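PDB 6HXJ: ATP-citrate lyase beta-subunit, which probably catalyses, as part of ATP-citrate lyase, the ATP- and coenzyme A-dependent cleavage of citrate to acetyl-CoA and oxaloacetate. Local coordinates for residues E104-I109 / S186-P191; G249-V254 / E301-T306; P295-V300 / T331-I336. All blocks are in the same frame, centred on the assembly; numbering follows the deposited sequence.

Contact 1. Residues E104-I109 / S186-P191; sequences EFYVSI and SIEINP
Antiparallel pairing of two inner strands joins V107 to I189 and I109 to I187 deep in the sheet of the N-terminal part. Both are hydrogen-bonded pairs, linked by four backbone bonds, among them V107 N to I189 O (3.0 Å) and I109 N to I187 O (2.9 Å). S108 and E188 form the non-hydrogen-bonded pair between them. On the face carrying V107, I109 and I187, I109 CG2 rests on I187 CB (3.9 Å), and L175 of helix 163-181 packs against all three. This sheet, with strands 115-121 and 200-210 flanking the pair, belongs to the ATP-grasp region. On the other face Y106, with CG anti to the backbone N (chi1 174°), lays one ring edge along the partner strand: CD1 meets N190 CB at 3.5 Å, while CE1 lies 3.5 Å from E188 OE2, with ring and carboxylate planes 84° apart. S108 OG donates to Y106 OH (3.0 Å), which gives the far end of the ring a polar tie within its own strand. A leucine in place of Y106 would probably leave the S108 hydroxyl without this acceptor and uncover the E188 side chain. Beyond the cis peptide at P191, the proline CB lies 3.5 Å from E104 CB.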
# COMPACT_ATOMS: atom_id res chain seq x y z
N GLU A 104 62.12 -59.39 8.79
CA GLU A 104 61.51 -58.15 9.28
C GLU A 104 62.29 -56.92 8.81
O GLU A 104 63.53 -56.95 8.79
CB GLU A 104 61.43 -58.15 10.81
CG GLU A 104 60.67 -59.34 11.39
CD GLU A 104 60.52 -59.43 12.90
OE1 GLU A 104 61.43 -58.97 13.63
OE2 GLU A 104 59.51 -60.02 13.35
N PHE A 105 61.57 -55.84 8.44
CA PHE A 105 62.18 -54.61 7.96
C PHE A 105 61.56 -53.41 8.66
O PHE A 105 60.47 -53.49 9.25
CB PHE A 105 61.98 -54.47 6.43
CG PHE A 105 62.28 -55.66 5.55
CD1 PHE A 105 63.50 -56.33 5.64
CD2 PHE A 105 61.38 -56.05 4.57
CE1 PHE A 105 63.77 -57.44 4.83
CE2 PHE A 105 61.66 -57.14 3.74
CZ PHE A 105 62.86 -57.83 3.87
N TYR A 106 62.24 -52.27 8.57
CA TYR A 106 61.74 -51.02 9.12
C TYR A 106 61.53 -50.00 8.01
O TYR A 106 62.37 -49.87 7.12
CB TYR A 106 62.71 -50.48 10.19
CG TYR A 106 62.37 -49.12 10.74
CD1 TYR A 106 61.32 -48.94 11.63
CD2 TYR A 106 63.13 -48.00 10.40
CE1 TYR A 106 61.01 -47.69 12.15
CE2 TYR A 106 62.82 -46.73 10.90
CZ TYR A 106 61.76 -46.58 11.78
OH TYR A 106 61.46 -45.34 12.30
N VAL A 107 60.36 -49.36 8.03
CA VAL A 107 59.94 -48.29 7.12
C VAL A 107 59.27 -47.22 7.96
O VAL A 107 58.44 -47.53 8.80
CB VAL A 107 58.98 -48.69 5.96
CG1 VAL A 107 58.54 -47.46 5.18
CG2 VAL A 107 59.57 -49.74 5.03
N SER A 108 59.62 -45.97 7.73
CA SER A 108 58.98 -44.84 8.37
C SER A 108 59.16 -43.64 7.49
O SER A 108 60.21 -43.45 6.88
CB SER A 108 59.55 -44.55 9.76
OG SER A 108 60.85 -44.00 9.70
N ILE A 109 58.11 -42.83 7.42
CA ILE A 109 58.06 -41.56 6.69
C ILE A 109 57.63 -40.47 7.70
O ILE A 109 56.55 -40.56 8.27
CB ILE A 109 57.24 -41.65 5.37
CG1 ILE A 109 57.20 -40.31 4.65
CG2 ILE A 109 55.85 -42.24 5.54
CD1 ILE A 109 57.31 -40.41 3.15
N SER A 186 53.43 -38.41 10.24
CA SER A 186 54.35 -39.54 10.27
C SER A 186 53.61 -40.88 10.22
O SER A 186 52.48 -41.00 10.68
CB SER A 186 55.25 -39.49 11.51
OG SER A 186 54.50 -39.57 12.71
N ILE A 187 54.29 -41.90 9.65
CA ILE A 187 53.84 -43.30 9.52
C ILE A 187 55.06 -44.18 9.80
O ILE A 187 56.07 -44.02 9.11
CB ILE A 187 53.27 -43.58 8.10
CG1 ILE A 187 52.10 -42.62 7.72
CG2 ILE A 187 52.87 -45.06 7.96
CD1 ILE A 187 51.78 -42.48 6.22
N GLU A 188 54.97 -45.09 10.78
CA GLU A 188 56.07 -45.96 11.19
C GLU A 188 55.61 -47.41 11.15
O GLU A 188 54.63 -47.77 11.81
CB GLU A 188 56.60 -45.56 12.58
CG GLU A 188 58.00 -46.10 12.85
CD GLU A 188 58.24 -46.75 14.20
OE1 GLU A 188 57.44 -47.65 14.59
OE2 GLU A 188 59.26 -46.42 14.85
N ILE A 189 56.27 -48.23 10.33
CA ILE A 189 55.99 -49.65 10.17
C ILE A 189 57.22 -50.46 10.63
O ILE A 189 58.28 -50.39 10.00
CB ILE A 189 55.54 -50.02 8.73
CG1 ILE A 189 54.28 -49.23 8.31
CG2 ILE A 189 55.34 -51.54 8.61
CD1 ILE A 189 53.94 -49.29 6.84
N ASN A 190 57.08 -51.16 11.74
CA ASN A 190 58.15 -51.96 12.29
C ASN A 190 57.53 -53.08 13.08
O ASN A 190 57.00 -52.84 14.16
CB ASN A 190 59.12 -51.14 13.17
CG ASN A 190 60.37 -51.89 13.54
OD1 ASN A 190 61.08 -52.46 12.69
ND2 ASN A 190 60.68 -51.89 14.83
N PRO A 191 57.51 -54.30 12.51
CA PRO A 191 58.14 -54.68 11.24
C PRO A 191 57.25 -54.73 10.02
O PRO A 191 56.03 -54.93 10.11
CB PRO A 191 58.68 -56.08 11.55
CG PRO A 191 57.69 -56.67 12.54
CD PRO A 191 56.99 -55.49 13.22

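Contact 2. Residues G249-V254 / E301-T306; sequences GSVKFV and EALTET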
# COMPACT_ATOMS: atom_id res chain seq x y z
N GLY A 249 35.50 -19.91 20.20
CA GLY A 249 36.67 -19.76 21.05
C GLY A 249 37.29 -21.09 21.43
O GLY A 249 37.04 -22.13 20.80
N SER A 250 38.07 -21.10 22.51
CA SER A 250 38.74 -22.31 22.99
C SER A 250 38.71 -22.46 24.52
O SER A 250 39.00 -21.50 25.24
CB SER A 250 40.17 -22.39 22.45
OG SER A 250 40.91 -23.48 22.97
N VAL A 251 38.33 -23.65 24.99
CA VAL A 251 38.32 -24.05 26.41
C VAL A 251 38.96 -25.44 26.54
O VAL A 251 38.54 -26.39 25.88
CB VAL A 251 36.99 -23.91 27.18
CG1 VAL A 251 36.64 -22.46 27.46
CG2 VAL A 251 35.85 -24.65 26.48
N LYS A 252 40.04 -25.53 27.35
CA LYS A 252 40.80 -26.76 27.55
C LYS A 252 40.93 -27.04 29.04
O LYS A 252 41.16 -26.12 29.83
CB LYS A 252 42.20 -26.64 26.88
CG LYS A 252 42.18 -26.27 25.40
CD LYS A 252 43.38 -26.82 24.66
CE LYS A 252 43.16 -26.84 23.17
NZ LYS A 252 44.11 -27.76 22.48
N PHE A 253 40.73 -28.29 29.44
CA PHE A 253 40.88 -28.65 30.84
C PHE A 253 41.53 -30.02 30.96
O PHE A 253 41.12 -30.97 30.29
CB PHE A 253 39.54 -28.59 31.61
CG PHE A 253 39.59 -29.11 33.03
CD1 PHE A 253 40.04 -28.30 34.07
CD2 PHE A 253 39.18 -30.41 33.33
CE1 PHE A 253 40.09 -28.79 35.38
CE2 PHE A 253 39.23 -30.89 34.63
CZ PHE A 253 39.69 -30.07 35.65
N VAL A 254 42.58 -30.10 31.79
CA VAL A 254 43.32 -31.33 32.08
C VAL A 254 43.47 -31.44 33.60
O VAL A 254 43.93 -30.51 34.25
CB VAL A 254 44.69 -31.43 31.37
CG1 VAL A 254 45.32 -32.80 31.59
CG2 VAL A 254 44.58 -31.14 29.87
N GLU A 301 32.24 -19.92 32.34
CA GLU A 301 31.54 -20.24 33.59
C GLU A 301 31.61 -21.75 33.83
O GLU A 301 31.87 -22.18 34.96
CB GLU A 301 30.08 -19.74 33.51
CG GLU A 301 29.29 -19.82 34.81
CD GLU A 301 27.91 -19.20 34.76
OE1 GLU A 301 27.17 -19.34 35.76
OE2 GLU A 301 27.57 -18.55 33.74
N ALA A 302 31.43 -22.54 32.74
CA ALA A 302 31.49 -24.00 32.77
C ALA A 302 32.88 -24.44 33.25
O ALA A 302 33.00 -25.30 34.13
CB ALA A 302 31.21 -24.54 31.37
N LEU A 303 33.94 -23.76 32.70
CA LEU A 303 35.35 -24.02 33.03
C LEU A 303 35.67 -23.66 34.48
O LEU A 303 36.29 -24.46 35.17
CB LEU A 303 36.29 -23.30 32.05
CG LEU A 303 37.79 -23.74 32.04
CD1 LEU A 303 37.97 -25.27 32.07
CD2 LEU A 303 38.50 -23.19 30.84
N THR A 304 35.20 -22.47 34.93
CA THR A 304 35.37 -21.96 36.30
C THR A 304 34.77 -22.96 37.27
O THR A 304 35.47 -23.35 38.20
CB THR A 304 34.73 -20.56 36.45
OG1 THR A 304 35.26 -19.68 35.47
CG2 THR A 304 34.92 -19.96 37.84
N GLU A 305 33.52 -23.39 37.03
CA GLU A 305 32.77 -24.33 37.86
C GLU A 305 33.53 -25.64 38.06
O GLU A 305 33.70 -26.06 39.21
CB GLU A 305 31.36 -24.53 37.30
CG GLU A 305 30.46 -23.37 37.73
CD GLU A 305 29.04 -23.36 37.21
OE1 GLU A 305 28.45 -24.45 37.03
OE2 GLU A 305 28.50 -22.24 37.03
N THR A 306 34.07 -26.22 36.97
CA THR A 306 34.87 -27.45 36.96
C THR A 306 36.11 -27.32 37.88
O THR A 306 36.39 -28.24 38.66
CB THR A 306 35.29 -27.76 35.50
OG1 THR A 306 34.17 -27.72 34.62
CG2 THR A 306 36.01 -29.09 35.34
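L303 reaches from helix 301-306 to the strand 250-254 and spreads its two methyls between V251 and F253. The leucine CG is anti to the backbone N (chi1 -166°), which carries the fork away from the helix. CD2 then slides past V251, 3.9 Å from its CG1, while CD1 settles against F253 CB at 3.7 Å. One turn down the helix, T306 places CG2 over the centre of the F253 ring, 3.8 Å from the centroid and 13° off the ring normal, a CH-pi contact. Strand and helix run almost parallel, their axes 13° apart and 9.5 Å from each other at closest approach. This is a helix-on-sheet interface of the alpha/beta fold of the citrate-binding region, in which helix 297-309 lies against a mixed sheet at one of its edge strands within this chain, 250-255. I240 and I243 of helix 235-246 add to the same apolar interface, touching F253 and T306, and V251 and A302, respectively. The threonine's rotation explains how it serves two partners: with CG2 anti to the backbone N, OG1 lies beside that N and donates to A302 O (2.7 Å). T306 N binds the same oxygen from the opposite face of the carbonyl plane, at 3.2 Å.

Contact 3. Residues P295-V300 / T331-I336; sequences PADWAV and TFSGII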
# COMPACT_ATOMS: atom_id res chain seq x y z
N PRO A 295 36.27 -16.65 24.20
CA PRO A 295 35.23 -17.67 24.33
C PRO A 295 33.98 -17.08 24.99
O PRO A 295 34.03 -15.98 25.58
CB PRO A 295 35.92 -18.77 25.14
CG PRO A 295 36.93 -18.07 25.96
CD PRO A 295 37.30 -16.80 25.26
N ALA A 296 32.83 -17.76 24.82
CA ALA A 296 31.52 -17.35 25.36
C ALA A 296 31.53 -17.44 26.88
O ALA A 296 32.17 -18.34 27.43
CB ALA A 296 30.43 -18.22 24.78
N ASP A 297 30.87 -16.50 27.55
CA ASP A 297 30.89 -16.48 29.03
C ASP A 297 30.44 -17.82 29.59
O ASP A 297 31.14 -18.35 30.47
CB ASP A 297 30.03 -15.35 29.60
CG ASP A 297 28.79 -15.11 28.77
OD1 ASP A 297 28.66 -15.76 27.74
OD2 ASP A 297 27.99 -14.26 29.17
N TRP A 298 29.32 -18.35 29.12
CA TRP A 298 28.84 -19.63 29.66
C TRP A 298 29.93 -20.73 29.64
O TRP A 298 30.04 -21.46 30.61
CB TRP A 298 27.56 -20.07 28.97
CG TRP A 298 27.70 -20.31 27.51
CD1 TRP A 298 27.48 -19.43 26.49
CD2 TRP A 298 28.05 -21.56 26.89
NE1 TRP A 298 27.65 -20.05 25.28
CE2 TRP A 298 27.99 -21.37 25.49
CE3 TRP A 298 28.39 -22.84 27.38
CZ2 TRP A 298 28.26 -22.40 24.58
CZ3 TRP A 298 28.64 -23.86 26.48
CH2 TRP A 298 28.59 -23.63 25.10
N ALA A 299 30.71 -20.82 28.55
CA ALA A 299 31.79 -21.80 28.44
C ALA A 299 32.88 -21.54 29.49
O ALA A 299 33.46 -22.48 30.06
CB ALA A 299 32.37 -21.74 27.03
N VAL A 300 33.15 -20.25 29.75
CA VAL A 300 34.12 -19.79 30.73
C VAL A 300 33.56 -20.12 32.12
O VAL A 300 34.32 -20.59 32.95
CB VAL A 300 34.43 -18.28 30.59
CG1 VAL A 300 35.43 -17.82 31.64
CG2 VAL A 300 34.96 -17.96 29.20
N THR A 331 34.31 -12.31 29.80
CA THR A 331 34.93 -13.51 30.35
C THR A 331 34.99 -13.49 31.86
O THR A 331 34.81 -14.55 32.46
CB THR A 331 36.30 -13.80 29.73
OG1 THR A 331 37.10 -12.63 29.72
CG2 THR A 331 36.20 -14.41 28.32
N PHE A 332 35.22 -12.32 32.48
CA PHE A 332 35.23 -12.19 33.93
C PHE A 332 33.84 -12.32 34.48
O PHE A 332 33.73 -12.81 35.59
CB PHE A 332 35.92 -10.92 34.44
CG PHE A 332 37.40 -11.11 34.72
CD1 PHE A 332 38.12 -12.12 34.09
CD2 PHE A 332 38.06 -10.29 35.62
CE1 PHE A 332 39.47 -12.32 34.36
CE2 PHE A 332 39.43 -10.47 35.88
CZ PHE A 332 40.12 -11.49 35.25
N SER A 333 32.78 -11.97 33.72
CA SER A 333 31.41 -12.18 34.21
C SER A 333 31.08 -13.69 34.30
O SER A 333 30.43 -14.13 35.27
CB SER A 333 30.39 -11.42 33.37
OG SER A 333 29.96 -12.14 32.22
N GLY A 334 31.59 -14.47 33.34
CA GLY A 334 31.43 -15.91 33.30
C GLY A 334 32.17 -16.55 34.46
O GLY A 334 31.65 -17.47 35.07
N ILE A 335 33.39 -16.03 34.79
CA ILE A 335 34.25 -16.45 35.92
C ILE A 335 33.56 -16.11 37.24
O ILE A 335 33.50 -16.96 38.12
CB ILE A 335 35.74 -15.89 35.87
CG1 ILE A 335 36.51 -16.42 34.65
CG2 ILE A 335 36.53 -16.21 37.17
CD1 ILE A 335 37.84 -15.74 34.36
N ILE A 336 33.03 -14.88 37.35
CA ILE A 336 32.32 -14.38 38.53
C ILE A 336 31.09 -15.25 38.78
O ILE A 336 30.92 -15.74 39.90
CB ILE A 336 32.00 -12.85 38.47
CG1 ILE A 336 33.27 -12.00 38.52
CG2 ILE A 336 31.04 -12.43 39.60
CD1 ILE A 336 33.10 -10.57 38.02
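The backbones meet where D297, in the first turn of helix 297-309, passes G334 of helix 328-344, their CA atoms 4.3 Å apart. These helices are neighbours in the alpha/beta fold of the citrate-binding region, and the contact lies at the start of the first, with A296 at its N-cap position. The absence of a side chain at G334 is consistent with the close approach: D297 O lies 3.7 Å from G334 CA, and a CB there would point at the first helix. D297 CB passes alongside the second helix near S333 OG, a hydroxyl bonded to A330 O. Beyond this pair the aspartate also packs on a basic side chain of another protein chain, and W298 NE1 bonds to the backbone of another chain, which places this helix start at a subunit boundary.

V300 reaches two side chains of the second helix. Its CG1, anti to the backbone N (chi1 179°), is directed between T331 O and I335 CG1, with the isoleucine carbon at 3.5 Å, and the two side chains meet at a slant. The T331 oxygen beside this methyl is engaged by I335 N within its own helix. The other branch, V300 CG2, meets T331 CG2 at 3.9 Å. T331 is turned with CG2 anti to its carbonyl carbon, which brings this methyl to the first segment while OG1 bonds to D327 O. P295, whose side chain lies about 6 Å from a bound citrate anion, crosses the threonine at about a right angle. There the same T331 methyl, CG2, lies 4.0 Å from P295 CD and 3.8 Å from P295 O.

How the contacts relate
Contact 1 closes before the others open along the chain and sits in the ATP-grasp region, its centre about 39 Å from that of contact 2 and about 46 Å from that of contact 3, on the opposite side of the chain's centre. The centres of contacts 2 and 3 are about 9 Å apart in the citrate-binding region, and their segments interleave in sequence. Both use helix 297-309: its first turn meets helix 328-344, the next turns pack on strand 250-255. They touch directly, E301 CB packing near G334 O. One helix thus ties an edge strand of the mixed sheet to the neighbouring helix near bound citrate, while contact 1 belongs to a separate antiparallel sheet.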